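Local coordinates for protein tannase (Lactobacillus plantarum, PDB 3WA7) that hydrolyses the galloyl ester bonds of tannins and related gallate esters, probably through a serine nucleophile carried on an alpha/beta-hydrolase fold, at residues 263-266 against 267-271; 295-298 against 299-303; 341-344 against 345-349; 372-375 against 376-380; 427-430 against 431-435. One frame throughout, in Å; residues are numbered along the deposited sequence.

Overall arrangement
All five contacts are local: each joins residues a turn or so apart on one continuous segment. They follow one another in series, so none closes a long loop, nests or crosses. Contact 1 lies near the end of helix 252-271 and contact 2 on the next helix, 291-309. Contact 3 folds the loop after helix 332-339, and contact 4 is the short capped helix 373-377, touched by contact 3 through Asp349. Contact 5 lies on helix 425-436, which links strands 410-414 and 440-444 of the main sheet along the chain. It meets contact 1 at Ile429 and contact 2 at Ile428, tying both helices to the alpha/beta core; contacts 2 and 4 lie farthest apart, centres about 33 Å.

Contact 1 (263-266 against 267-271); sequences AQFS and TYLNQ
Phe265 overlaps the edge of Tyr268: its CE1 lies near the plane of the tyrosine ring, 3.8 Å from Tyr268 CD2. Both rings sit on the buried side of an amphipathic alpha-helix, 252-271, close to its C-terminal end, and the step of three residues sets them on neighbouring positions of the helix surface. The phenylalanine swings its CG away from its own backbone N (chi1 -176°), which carries the ring along the helix. There Leu269 CB, one turn on, lies over one ring face, displaced toward the rim, at 4.2 Å from Phe265 CE2. Large apolar side chains suit this side because helix 209-220 packs against it, with Met214 and Ala215 touching Phe265. Tyr268 adds a polar end, its OH bonded to Asn208, while its ring stacks with His211.

The backbone beneath is regular. Leu269 N donates to Phe265 O at 2.7 Å, and Asn270 N to Ser266 O at 2.9 Å. Asn270 also fastens the helix to the following loop, its OD1 accepting from Leu284 N; a short side chain with an amide oxygen suits a place so close to that backbone. With an alanine here, Leu284 N would probably lose its acceptor and this part of the loop would be held less firmly. The side chain of Gln271 folds back on the preceding turn, and its NE2 donates at 2.9 Å to Tyr268 O, which lies in the plane of the glutamine amide.

Contact 2 (295-298 against 299-303); sequences VVRQ and LLISS. With SO4 (sulfate ion), chain B.
The guanidinium of Arg297 meets a sulfate ion at its edge, with the sulfur near the guanidinium plane and neither face used for the anion. Two roughly parallel bonds grip it: Arg297 NE donates to sulfate O1 at 3.0 Å and NH2 to sulfate O3 at 2.7 Å, with N-H...O angles of 164° and 165°. The third nitrogen, NH1, forms a salt bridge with Asp294. A bend at chi3 (-53°) turns the arginine, extended up to there, toward the ion, while its aliphatic part runs past Ile301, Arg297 CG lying 4.2 Å from Ile301 CD1.

These residues belong to helix 291-309, whose i to i+4 bonds include Ile301 N to Arg297 O at 3.0 Å and Ser302 N to Gln298 O at 2.9 Å. On another side of the helix Val296 CG1 rests 4.3 Å from Leu300 CD1. Branched aliphatic side chains suit that side, where Val296 meets helix 425-436 and Leu300 meets helix 332-339 and strand 326-330.

Arg293 NE and the backbone N atoms of Leu332 and Ser333 also hold the sulfate, at the start of helix 332-339. The ion probably came from the crystallisation liquor. Two arginines and N-H groups at a helix N terminus nevertheless make a site whose positive character is likely to favour an anion, with Asp294 offsetting part of the charge.

Contact 3 (341-344 against 345-349); sequences RMKA and VPAFD
Lys343 leans over Ala347 from its first side-chain atom: CB touches Ala347 CB at 3.6 Å, a fit that depends on the small methyl group opposite. From there the chain runs fully extended. Lys343 CD passes Ala347 O at 3.7 Å, and NZ arrives obliquely at the Phe348 ring, 3.6 Å from CE2. NZ has several partners. Lys343 NZ donates to a water at 2.9 Å, which in turn donates to Ala347 O at 2.8 Å, and it also bonds to Asp421 O and to a glycerol. The length of a lysine thus carries its amino group from the loop to a place near the probable Ser-His-Asp triad of Ser163, His451 and Asp419, and the glycerol, though probably from the crystallisation liquor, is consistent with a pocket there.

The other anchor is Arg341. Bent at chi3 (-80°), it brings NH1 back to Lys343 O at 3.0 Å, and this oxygen lies in the guanidinium plane with a nearly straight bond of 169°. The same NH1 lies 3.6 Å from Val345 CG2, while NH2 forms a salt bridge with Glu217 and NE bonds to Ile223 O. A leucine instead of Arg341 would probably leave Glu217 without its charged mate, Lys343 O without this donor and this bend of the loop less firmly held.

A cis peptide before Pro346 shapes the bend. Val345 and Pro346 pack on helices 209-220 and 252-271, while Arg341, Lys343 and Ala344 lie along strand 225-232.

Contact 4 (372-375 against 376-380); sequences TALA and QTRST
On the short N-capped helix 373-377, Leu374 turns its CG opposite its own backbone N (chi1 176°), which sends CD1 toward the following turn, and the straight run of Arg378 from CG to NE (chi2 171°) brings its guanidinium back across that methyl. Leu374 CD1 lies over one face of the Arg378 guanidinium, offset toward the rim, at a doubtfully short distance. The long arginine also suits this surface position because its aliphatic part can lie along the helix, and both residues touch Leu257 of helix 252-271.

Thr372 is the N-cap: its OG1 accepts from Ala375 N in a weak bond of 3.3 Å, filling an end where backbone N-H groups lack helical partners. The same hydroxyl bonds to Asp349 OD2, which ties the cap to the loop that follows helix 332-339. The single turn is then held by Gln376 N to Thr372 O at 3.2 Å and Arg378 N to Leu374 O at 3.0 Å. Arg378 is already the first residue to leave helical angles, and Ser379 OG bonds onward to Val381 O.

Thr377 doubles one of the bonds of the turn. Its N and its OG1 both donate to Ala373 O, each at 2.9 Å, and they reach that oxygen from opposite faces of the carbonyl plane.

Contact 5 (427-430 against 431-435); sequences PIIL and AIMLE
Ile428 and Ile432 lie side by side on helix 425-436, the connecting helix of a beta-alpha-beta unit that leads from strand 410-414 to strand 440-444 of the alpha/beta-hydrolase sheet.

Backbone hydrogen bonds form the frame. Four successive carbonyls accept from the residue four places on: Pro427 O from Ala431 N at 2.9 Å, Ile428 O from Ile432 N and Ile429 O from Met433 N at the same length, and Leu430 O from Leu434 N at 3.0 Å. Proline is tolerated in the first turn because its nitrogen, having no hydrogen, need not donate, while its carbonyl serves normally.

Apolar contacts make up the rest, and they run along separate faces. Ile428 CG2 meets Ile432 CD1 at 3.7 Å; this beta-branched pair points the same way, and Ile428 reaches helix 291-309 at Phe292, Val296 and Leu299. On a second face Ile429 CG2 touches CE of Met433, selenomethionine in this labelled protein, at 3.8 Å. A bend at chi3 (-46°) brings that methyl back beside the isoleucine, and Ile429 goes on to meet Tyr268, Phe265 and Leu269. The face turned to the sheet carries Leu430 and Leu434, which rest on Ile413, and Ala431, whose small methyl fits where the helix lies against Phe443. Leu430 and Leu434 are set at a slant to each other, with Leu430 CD1 lying 3.9 Å from Leu434 CD1.

Contact 1 (263-266 against 267-271)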
loop_
_atom_site.group_PDB
_atom_site.type_symbol
_atom_site.label_atom_id
_atom_site.label_comp_id
_atom_site.label_asym_id
_atom_site.label_seq_id
_atom_site.Cartn_x
_atom_site.Cartn_y
_atom_site.Cartn_z
ATOM N N ALA A 263 -7.872 15.191 -19.466
ATOM C CA ALA A 263 -8.876 16.243 -19.363
ATOM C C ALA A 263 -9.868 15.941 -18.244
ATOM O O ALA A 263 -10.227 16.823 -17.464
ATOM C CB ALA A 263 -9.617 16.387 -20.689
ATOM N N GLN A 264 -10.314 14.693 -18.165
ATOM C CA GLN A 264 -11.273 14.326 -17.137
ATOM C C GLN A 264 -10.688 14.359 -15.726
ATOM O O GLN A 264 -11.421 14.537 -14.753
ATOM C CB GLN A 264 -11.886 12.961 -17.452
ATOM C CG GLN A 264 -12.896 13.009 -18.600
ATOM C CD GLN A 264 -13.952 14.091 -18.407
ATOM O OE1 GLN A 264 -13.769 15.243 -18.811
ATOM N NE2 GLN A 264 -15.059 13.726 -17.772
ATOM N N PHE A 265 -9.372 14.209 -15.606
ATOM C CA PHE A 265 -8.762 14.263 -14.284
ATOM C C PHE A 265 -8.979 15.641 -13.657
ATOM O O PHE A 265 -9.109 15.755 -12.440
ATOM C CB PHE A 265 -7.257 13.974 -14.346
ATOM C CG PHE A 265 -6.599 13.920 -12.993
ATOM C CD1 PHE A 265 -6.935 12.919 -12.083
ATOM C CD2 PHE A 265 -5.651 14.872 -12.621
ATOM C CE1 PHE A 265 -6.341 12.865 -10.825
ATOM C CE2 PHE A 265 -5.048 14.831 -11.363
ATOM C CZ PHE A 265 -5.397 13.820 -10.462
ATOM N N SER A 266 -9.011 16.693 -14.475
ATOM C CA SER A 266 -9.220 18.034 -13.926
ATOM C C SER A 266 -10.558 18.099 -13.205
ATOM O O SER A 266 -10.665 18.655 -12.115
ATOM C CB SER A 266 -9.178 19.100 -15.029
ATOM O OG SER A 266 -7.886 19.197 -15.600
ATOM N N THR A 267 -11.584 17.518 -13.814
ATOM C CA THR A 267 -12.904 17.522 -13.207
ATOM C C THR A 267 -12.911 16.712 -11.918
ATOM O O THR A 267 -13.456 17.146 -10.904
ATOM C CB THR A 267 -13.948 16.962 -14.180
ATOM O OG1 THR A 267 -13.974 17.789 -15.350
ATOM C CG2 THR A 267 -15.332 16.951 -13.541
ATOM N N TYR A 268 -12.310 15.531 -11.965
ATOM C CA TYR A 268 -12.235 14.675 -10.790
ATOM C C TYR A 268 -11.481 15.386 -9.665
ATOM O O TYR A 268 -11.960 15.478 -8.533
ATOM C CB TYR A 268 -11.511 13.367 -11.126
ATOM C CG TYR A 268 -11.158 12.570 -9.891
ATOM C CD1 TYR A 268 -12.152 12.014 -9.088
ATOM C CD2 TYR A 268 -9.829 12.425 -9.491
ATOM C CE1 TYR A 268 -11.831 11.332 -7.911
ATOM C CE2 TYR A 268 -9.498 11.749 -8.321
ATOM C CZ TYR A 268 -10.503 11.205 -7.536
ATOM O OH TYR A 268 -10.177 10.535 -6.376
ATOM N N LEU A 269 -10.292 15.884 -9.983
ATOM C CA LEU A 269 -9.476 16.572 -8.990
ATOM C C LEU A 269 -10.221 17.759 -8.382
ATOM O O LEU A 269 -10.294 17.899 -7.159
ATOM C CB LEU A 269 -8.155 17.028 -9.626
ATOM C CG LEU A 269 -7.034 17.617 -8.754
ATOM C CD1 LEU A 269 -7.338 19.066 -8.398
ATOM C CD2 LEU A 269 -6.847 16.759 -7.506
ATOM N N ASN A 270 -10.792 18.608 -9.228
ATOM C CA ASN A 270 -11.506 19.775 -8.726
ATOM C C ASN A 270 -12.676 19.437 -7.806
ATOM O O ASN A 270 -12.892 20.113 -6.801
ATOM C CB ASN A 270 -12.009 20.638 -9.887
ATOM C CG ASN A 270 -10.880 21.300 -10.649
ATOM O OD1 ASN A 270 -9.744 21.350 -10.175
ATOM N ND2 ASN A 270 -11.188 21.826 -11.834
ATOM N N GLN A 271 -13.429 18.394 -8.138
ATOM C CA GLN A 271 -14.583 18.041 -7.317
ATOM C C GLN A 271 -14.230 17.431 -5.964
ATOM O O GLN A 271 -15.096 17.294 -5.103
ATOM C CB GLN A 271 -15.540 17.128 -8.099
ATOM C CG GLN A 271 -14.969 15.798 -8.545
ATOM C CD GLN A 271 -15.134 14.713 -7.502
ATOM O OE1 GLN A 271 -16.246 14.447 -7.034
ATOM N NE2 GLN A 271 -14.034 14.072 -7.138
#

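Contact 2 (295-298 against 299-303)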
loop_
_atom_site.group_PDB
_atom_site.type_symbol
_atom_site.label_atom_id
_atom_site.label_comp_id
_atom_site.label_asym_id
_atom_site.label_seq_id
_atom_site.Cartn_x
_atom_site.Cartn_y
_atom_site.Cartn_z
ATOM N N VAL A 295 1.621 21.978 -6.572
ATOM C CA VAL A 295 1.928 21.146 -5.414
ATOM C C VAL A 295 2.814 19.973 -5.803
ATOM O O VAL A 295 3.791 19.672 -5.117
ATOM C CB VAL A 295 0.633 20.622 -4.743
ATOM C CG1 VAL A 295 0.973 19.673 -3.600
ATOM C CG2 VAL A 295 -0.176 21.795 -4.213
ATOM N N VAL A 296 2.475 19.306 -6.902
ATOM C CA VAL A 296 3.274 18.178 -7.359
ATOM C C VAL A 296 4.685 18.666 -7.690
ATOM O O VAL A 296 5.672 18.053 -7.291
ATOM C CB VAL A 296 2.657 17.523 -8.611
ATOM C CG1 VAL A 296 3.520 16.356 -9.070
ATOM C CG2 VAL A 296 1.248 17.048 -8.299
ATOM N N ARG A 297 4.774 19.782 -8.408
ATOM C CA ARG A 297 6.074 20.342 -8.782
ATOM C C ARG A 297 6.893 20.673 -7.536
ATOM O O ARG A 297 8.076 20.342 -7.441
ATOM C CB ARG A 297 5.889 21.619 -9.614
ATOM C CG ARG A 297 7.201 22.231 -10.094
ATOM C CD ARG A 297 7.012 23.601 -10.760
ATOM N NE ARG A 297 6.015 23.577 -11.830
ATOM C CZ ARG A 297 4.801 24.113 -11.730
ATOM N NH1 ARG A 297 4.429 24.720 -10.609
ATOM N NH2 ARG A 297 3.959 24.044 -12.751
ATOM N N GLN A 298 6.251 21.326 -6.578
ATOM C CA GLN A 298 6.912 21.722 -5.343
ATOM C C GLN A 298 7.365 20.543 -4.487
ATOM O O GLN A 298 8.400 20.611 -3.815
ATOM C CB GLN A 298 5.983 22.655 -4.560
ATOM C CG GLN A 298 5.863 24.007 -5.245
ATOM C CD GLN A 298 4.554 24.726 -4.983
ATOM O OE1 GLN A 298 4.303 25.783 -5.562
ATOM N NE2 GLN A 298 3.721 24.167 -4.117
ATOM N N LEU A 299 6.602 19.459 -4.517
ATOM C CA LEU A 299 6.953 18.278 -3.745
ATOM C C LEU A 299 8.214 17.652 -4.338
ATOM O O LEU A 299 9.068 17.147 -3.613
ATOM C CB LEU A 299 5.796 17.280 -3.768
ATOM C CG LEU A 299 5.862 16.105 -2.795
ATOM C CD1 LEU A 299 6.102 16.597 -1.369
ATOM C CD2 LEU A 299 4.552 15.345 -2.879
ATOM N N LEU A 300 8.335 17.696 -5.661
ATOM C CA LEU A 300 9.517 17.147 -6.314
ATOM C C LEU A 300 10.724 18.055 -6.072
ATOM O O LEU A 300 11.858 17.584 -5.978
ATOM C CB LEU A 300 9.252 16.959 -7.813
ATOM C CG LEU A 300 8.430 15.695 -8.090
ATOM C CD1 LEU A 300 7.786 15.754 -9.470
ATOM C CD2 LEU A 300 9.334 14.477 -7.967
ATOM N N ILE A 301 10.483 19.358 -5.967
ATOM C CA ILE A 301 11.574 20.288 -5.700
ATOM C C ILE A 301 12.071 20.011 -4.283
ATOM O O ILE A 301 13.273 19.977 -4.029
ATOM C CB ILE A 301 11.106 21.758 -5.816
ATOM C CG1 ILE A 301 10.888 22.108 -7.292
ATOM C CG2 ILE A 301 12.147 22.698 -5.191
ATOM C CD1 ILE A 301 10.329 23.498 -7.532
ATOM N N SER A 302 11.133 19.796 -3.368
ATOM C CA SER A 302 11.482 19.511 -1.982
ATOM C C SER A 302 12.244 18.189 -1.884
ATOM O O SER A 302 13.183 18.062 -1.092
ATOM C CB SER A 302 10.217 19.452 -1.123
ATOM O OG SER A 302 10.539 19.187 0.231
ATOM N N SER A 303 11.837 17.213 -2.692
ATOM C CA SER A 303 12.487 15.906 -2.710
ATOM C C SER A 303 13.941 16.050 -3.145
ATOM O O SER A 303 14.845 15.481 -2.529
ATOM C CB SER A 303 11.763 14.961 -3.673
ATOM O OG SER A 303 12.451 13.724 -3.778
HETATM S S SO4 B . 5.666 22.707 -15.748
HETATM O O1 SO4 B . 6.647 22.734 -14.647
HETATM O O2 SO4 B . 5.695 21.403 -16.429
HETATM O O3 SO4 B . 4.316 22.952 -15.211
HETATM O O4 SO4 B . 6.000 23.767 -16.721
#

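Contact 3 (341-344 against 345-349)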
loop_
_atom_site.group_PDB
_atom_site.type_symbol
_atom_site.label_atom_id
_atom_site.label_comp_id
_atom_site.label_asym_id
_atom_site.label_seq_id
_atom_site.Cartn_x
_atom_site.Cartn_y
_atom_site.Cartn_z
ATOM N N ARG A 341 7.682 7.157 -18.825
ATOM C CA ARG A 341 6.380 6.555 -18.586
ATOM C C ARG A 341 6.597 5.049 -18.480
ATOM O O ARG A 341 7.366 4.473 -19.247
ATOM C CB ARG A 341 5.443 6.863 -19.760
ATOM C CG ARG A 341 4.176 6.015 -19.800
ATOM C CD ARG A 341 3.518 6.076 -21.175
ATOM N NE ARG A 341 2.730 7.288 -21.384
ATOM C CZ ARG A 341 1.474 7.446 -20.974
ATOM N NH1 ARG A 341 0.851 6.468 -20.329
ATOM N NH2 ARG A 341 0.834 8.582 -21.220
HETATM N N MSE A 342 5.914 4.416 -17.535
HETATM C CA MSE A 342 6.046 2.979 -17.339
HETATM C C MSE A 342 4.919 2.196 -18.000
HETATM O O MSE A 342 5.163 1.275 -18.779
HETATM C CB MSE A 342 6.058 2.658 -15.845
HETATM C CG MSE A 342 6.208 1.187 -15.530
HETATM SE SE MSE A 342 5.871 0.833 -13.669
HETATM C CE MSE A 342 5.354 -1.019 -13.814
ATOM N N LYS A 343 3.686 2.575 -17.684
ATOM C CA LYS A 343 2.505 1.890 -18.198
ATOM C C LYS A 343 1.840 2.550 -19.402
ATOM O O LYS A 343 1.943 3.761 -19.601
ATOM C CB LYS A 343 1.484 1.742 -17.067
ATOM C CG LYS A 343 2.025 0.976 -15.867
ATOM C CD LYS A 343 1.040 0.973 -14.713
ATOM C CE LYS A 343 1.561 0.138 -13.552
ATOM N NZ LYS A 343 0.597 0.107 -12.414
ATOM N N ALA A 344 1.150 1.732 -20.193
ATOM C CA ALA A 344 0.441 2.203 -21.379
ATOM C C ALA A 344 -0.908 2.802 -20.984
ATOM O O ALA A 344 -1.117 3.150 -19.822
ATOM C CB ALA A 344 0.245 1.052 -22.362
ATOM N N VAL A 345 -1.826 2.903 -21.944
ATOM C CA VAL A 345 -3.137 3.497 -21.689
ATOM C C VAL A 345 -4.315 2.583 -22.042
ATOM O O VAL A 345 -4.393 2.067 -23.156
ATOM C CB VAL A 345 -3.295 4.809 -22.498
ATOM C CG1 VAL A 345 -4.586 5.517 -22.111
ATOM C CG2 VAL A 345 -2.097 5.710 -22.267
ATOM N N PRO A 346 -5.233 2.347 -21.087
ATOM C CA PRO A 346 -5.230 2.870 -19.717
ATOM C C PRO A 346 -4.187 2.092 -18.918
ATOM O O PRO A 346 -3.938 0.920 -19.202
ATOM C CB PRO A 346 -6.652 2.586 -19.230
ATOM C CG PRO A 346 -7.461 2.550 -20.500
ATOM C CD PRO A 346 -6.554 1.784 -21.419
ATOM N N ALA A 347 -3.582 2.734 -17.924
ATOM C CA ALA A 347 -2.554 2.081 -17.119
ATOM C C ALA A 347 -3.085 1.037 -16.138
ATOM O O ALA A 347 -2.365 0.102 -15.777
ATOM C CB ALA A 347 -1.740 3.135 -16.357
ATOM N N PHE A 348 -4.335 1.190 -15.711
ATOM C CA PHE A 348 -4.923 0.264 -14.750
ATOM C C PHE A 348 -6.112 -0.520 -15.293
ATOM O O PHE A 348 -6.135 -1.748 -15.214
ATOM C CB PHE A 348 -5.320 1.019 -13.476
ATOM C CG PHE A 348 -4.153 1.670 -12.779
ATOM C CD1 PHE A 348 -3.609 2.856 -13.263
ATOM C CD2 PHE A 348 -3.552 1.056 -11.682
ATOM C CE1 PHE A 348 -2.477 3.422 -12.670
ATOM C CE2 PHE A 348 -2.420 1.612 -11.082
ATOM C CZ PHE A 348 -1.882 2.797 -11.578
ATOM N N ASP A 349 -7.103 0.174 -15.840
ATOM C CA ASP A 349 -8.252 -0.532 -16.385
ATOM C C ASP A 349 -8.025 -0.781 -17.873
ATOM O O ASP A 349 -8.507 -0.030 -18.724
ATOM C CB ASP A 349 -9.537 0.270 -16.171
ATOM C CG ASP A 349 -10.784 -0.574 -16.377
ATOM O OD1 ASP A 349 -10.663 -1.676 -16.949
ATOM O OD2 ASP A 349 -11.880 -0.139 -15.971
HETATM O O HOH W 1 -1.617 -1.404 -13.531
#

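Contact 4 (372-375 against 376-380)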
loop_
_atom_site.group_PDB
_atom_site.type_symbol
_atom_site.label_atom_id
_atom_site.label_comp_id
_atom_site.label_asym_id
_atom_site.label_seq_id
_atom_site.Cartn_x
_atom_site.Cartn_y
_atom_site.Cartn_z
ATOM N N THR A 372 -14.140 1.137 -14.434
ATOM C CA THR A 372 -14.305 2.528 -14.850
ATOM C C THR A 372 -15.268 2.522 -16.029
ATOM O O THR A 372 -15.259 1.595 -16.839
ATOM C CB THR A 372 -12.974 3.165 -15.311
ATOM O OG1 THR A 372 -12.482 2.474 -16.468
ATOM C CG2 THR A 372 -11.942 3.104 -14.195
ATOM N N ALA A 373 -16.103 3.550 -16.123
ATOM C CA ALA A 373 -17.063 3.641 -17.215
ATOM C C ALA A 373 -16.342 3.715 -18.562
ATOM O O ALA A 373 -16.776 3.117 -19.546
ATOM C CB ALA A 373 -17.952 4.869 -17.024
ATOM N N LEU A 374 -15.232 4.442 -18.595
ATOM C CA LEU A 374 -14.459 4.601 -19.823
ATOM C C LEU A 374 -14.021 3.274 -20.444
ATOM O O LEU A 374 -14.255 3.027 -21.630
ATOM C CB LEU A 374 -13.220 5.452 -19.555
ATOM C CG LEU A 374 -12.290 5.605 -20.756
ATOM C CD1 LEU A 374 -12.869 6.625 -21.716
ATOM C CD2 LEU A 374 -10.918 6.037 -20.289
ATOM N N ALA A 375 -13.378 2.425 -19.647
ATOM C CA ALA A 375 -12.895 1.142 -20.145
ATOM C C ALA A 375 -14.017 0.156 -20.459
ATOM O O ALA A 375 -13.866 -0.701 -21.327
ATOM C CB ALA A 375 -11.914 0.526 -19.150
ATOM N N GLN A 376 -15.138 0.270 -19.753
ATOM C CA GLN A 376 -16.269 -0.615 -20.004
ATOM C C GLN A 376 -16.834 -0.243 -21.367
ATOM O O GLN A 376 -17.090 -1.101 -22.212
ATOM C CB GLN A 376 -17.343 -0.426 -18.930
ATOM C CG GLN A 376 -18.610 -1.268 -19.126
ATOM C CD GLN A 376 -18.326 -2.760 -19.218
ATOM O OE1 GLN A 376 -17.388 -3.265 -18.601
ATOM N NE2 GLN A 376 -19.151 -3.475 -19.980
ATOM N N THR A 377 -17.008 1.056 -21.574
ATOM C CA THR A 377 -17.547 1.567 -22.824
ATOM C C THR A 377 -16.664 1.215 -24.015
ATOM O O THR A 377 -17.164 0.847 -25.078
ATOM C CB THR A 377 -17.714 3.099 -22.760
ATOM O OG1 THR A 377 -18.648 3.431 -21.726
ATOM C CG2 THR A 377 -18.220 3.643 -24.091
ATOM N N ARG A 378 -15.351 1.312 -23.829
ATOM C CA ARG A 378 -14.400 1.029 -24.901
ATOM C C ARG A 378 -13.737 -0.338 -24.808
ATOM O O ARG A 378 -12.688 -0.564 -25.412
ATOM C CB ARG A 378 -13.326 2.115 -24.923
ATOM C CG ARG A 378 -13.892 3.495 -25.175
ATOM C CD ARG A 378 -12.851 4.578 -24.984
ATOM N NE ARG A 378 -13.396 5.896 -25.297
ATOM C CZ ARG A 378 -14.440 6.443 -24.681
ATOM N NH1 ARG A 378 -15.063 5.788 -23.710
ATOM N NH2 ARG A 378 -14.866 7.646 -25.040
ATOM N N SER A 379 -14.356 -1.250 -24.068
ATOM C CA SER A 379 -13.807 -2.590 -23.902
ATOM C C SER A 379 -13.595 -3.287 -25.241
ATOM O O SER A 379 -14.466 -3.263 -26.113
ATOM C CB SER A 379 -14.733 -3.432 -23.025
ATOM O OG SER A 379 -14.165 -4.706 -22.777
ATOM N N THR A 380 -12.432 -3.911 -25.398
ATOM C CA THR A 380 -12.110 -4.617 -26.632
ATOM C C THR A 380 -12.454 -6.099 -26.527
ATOM O O THR A 380 -12.190 -6.872 -27.444
ATOM C CB THR A 380 -10.618 -4.472 -26.981
ATOM O OG1 THR A 380 -9.822 -4.951 -25.890
ATOM C CG2 THR A 380 -10.280 -3.016 -27.256
#

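Contact 5 (427-430 against 431-435)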
loop_
_atom_site.group_PDB
_atom_site.type_symbol
_atom_site.label_atom_id
_atom_site.label_comp_id
_atom_site.label_asym_id
_atom_site.label_seq_id
_atom_site.Cartn_x
_atom_site.Cartn_y
_atom_site.Cartn_z
ATOM N N PRO A 427 -0.788 9.436 -4.294
ATOM C CA PRO A 427 -0.465 9.524 -2.865
ATOM C C PRO A 427 -0.645 10.948 -2.320
ATOM O O PRO A 427 -0.952 11.141 -1.144
ATOM C CB PRO A 427 0.987 9.043 -2.801
ATOM C CG PRO A 427 1.529 9.408 -4.156
ATOM C CD PRO A 427 0.391 9.034 -5.079
ATOM N N ILE A 428 -0.464 11.947 -3.178
ATOM C CA ILE A 428 -0.628 13.329 -2.741
ATOM C C ILE A 428 -2.085 13.603 -2.357
ATOM O O ILE A 428 -2.354 14.280 -1.365
ATOM C CB ILE A 428 -0.170 14.317 -3.843
ATOM C CG1 ILE A 428 1.352 14.217 -4.009
ATOM C CG2 ILE A 428 -0.573 15.741 -3.472
ATOM C CD1 ILE A 428 1.901 14.971 -5.211
ATOM N N ILE A 429 -3.022 13.070 -3.136
ATOM C CA ILE A 429 -4.441 13.253 -2.843
ATOM C C ILE A 429 -4.768 12.642 -1.483
ATOM O O ILE A 429 -5.479 13.244 -0.679
ATOM C CB ILE A 429 -5.330 12.594 -3.923
ATOM C CG1 ILE A 429 -5.288 13.427 -5.209
ATOM C CG2 ILE A 429 -6.766 12.470 -3.415
ATOM C CD1 ILE A 429 -5.957 12.757 -6.400
ATOM N N LEU A 430 -4.242 11.450 -1.225
ATOM C CA LEU A 430 -4.478 10.778 0.048
ATOM C C LEU A 430 -3.916 11.609 1.203
ATOM O O LEU A 430 -4.591 11.838 2.209
ATOM C CB LEU A 430 -3.830 9.389 0.041
ATOM C CG LEU A 430 -3.834 8.607 1.360
ATOM C CD1 LEU A 430 -5.259 8.423 1.865
ATOM C CD2 LEU A 430 -3.164 7.262 1.143
ATOM N N ALA A 431 -2.679 12.065 1.051
ATOM C CA ALA A 431 -2.037 12.861 2.088
ATOM C C ALA A 431 -2.801 14.147 2.407
ATOM O O ALA A 431 -2.993 14.493 3.574
ATOM C CB ALA A 431 -0.605 13.191 1.679
ATOM N N ILE A 432 -3.236 14.859 1.376
ATOM C CA ILE A 432 -3.952 16.107 1.605
ATOM C C ILE A 432 -5.339 15.867 2.177
ATOM O O ILE A 432 -5.779 16.595 3.067
ATOM C CB ILE A 432 -4.055 16.937 0.311
ATOM C CG1 ILE A 432 -2.649 17.359 -0.128
ATOM C CG2 ILE A 432 -4.937 18.169 0.538
ATOM C CD1 ILE A 432 -2.614 18.135 -1.435
HETATM N N MSE A 433 -6.030 14.843 1.683
HETATM C CA MSE A 433 -7.362 14.557 2.199
HETATM C C MSE A 433 -7.281 14.198 3.678
HETATM O O MSE A 433 -8.146 14.581 4.462
HETATM C CB MSE A 433 -8.025 13.422 1.418
HETATM C CG MSE A 433 -9.498 13.267 1.754
HETATM SE SE MSE A 433 -10.417 12.055 0.575
HETATM C CE MSE A 433 -9.728 12.734 -1.081
ATOM N N LEU A 434 -6.234 13.470 4.063
ATOM C CA LEU A 434 -6.061 13.095 5.466
ATOM C C LEU A 434 -5.875 14.348 6.316
ATOM O O LEU A 434 -6.503 14.498 7.367
ATOM C CB LEU A 434 -4.849 12.172 5.627
ATOM C CG LEU A 434 -5.068 10.727 5.165
ATOM C CD1 LEU A 434 -3.728 10.002 5.055
ATOM C CD2 LEU A 434 -5.989 10.017 6.153
ATOM N N GLU A 435 -5.013 15.248 5.850
ATOM C CA GLU A 435 -4.747 16.492 6.563
ATOM C C GLU A 435 -6.021 17.327 6.657
ATOM O O GLU A 435 -6.333 17.888 7.709
ATOM C CB GLU A 435 -3.653 17.293 5.845
ATOM C CG GLU A 435 -3.167 18.524 6.613
ATOM C CD GLU A 435 -4.154 19.683 6.592
ATOM O OE1 GLU A 435 -4.004 20.610 7.419
ATOM O OE2 GLU A 435 -5.074 19.680 5.744
#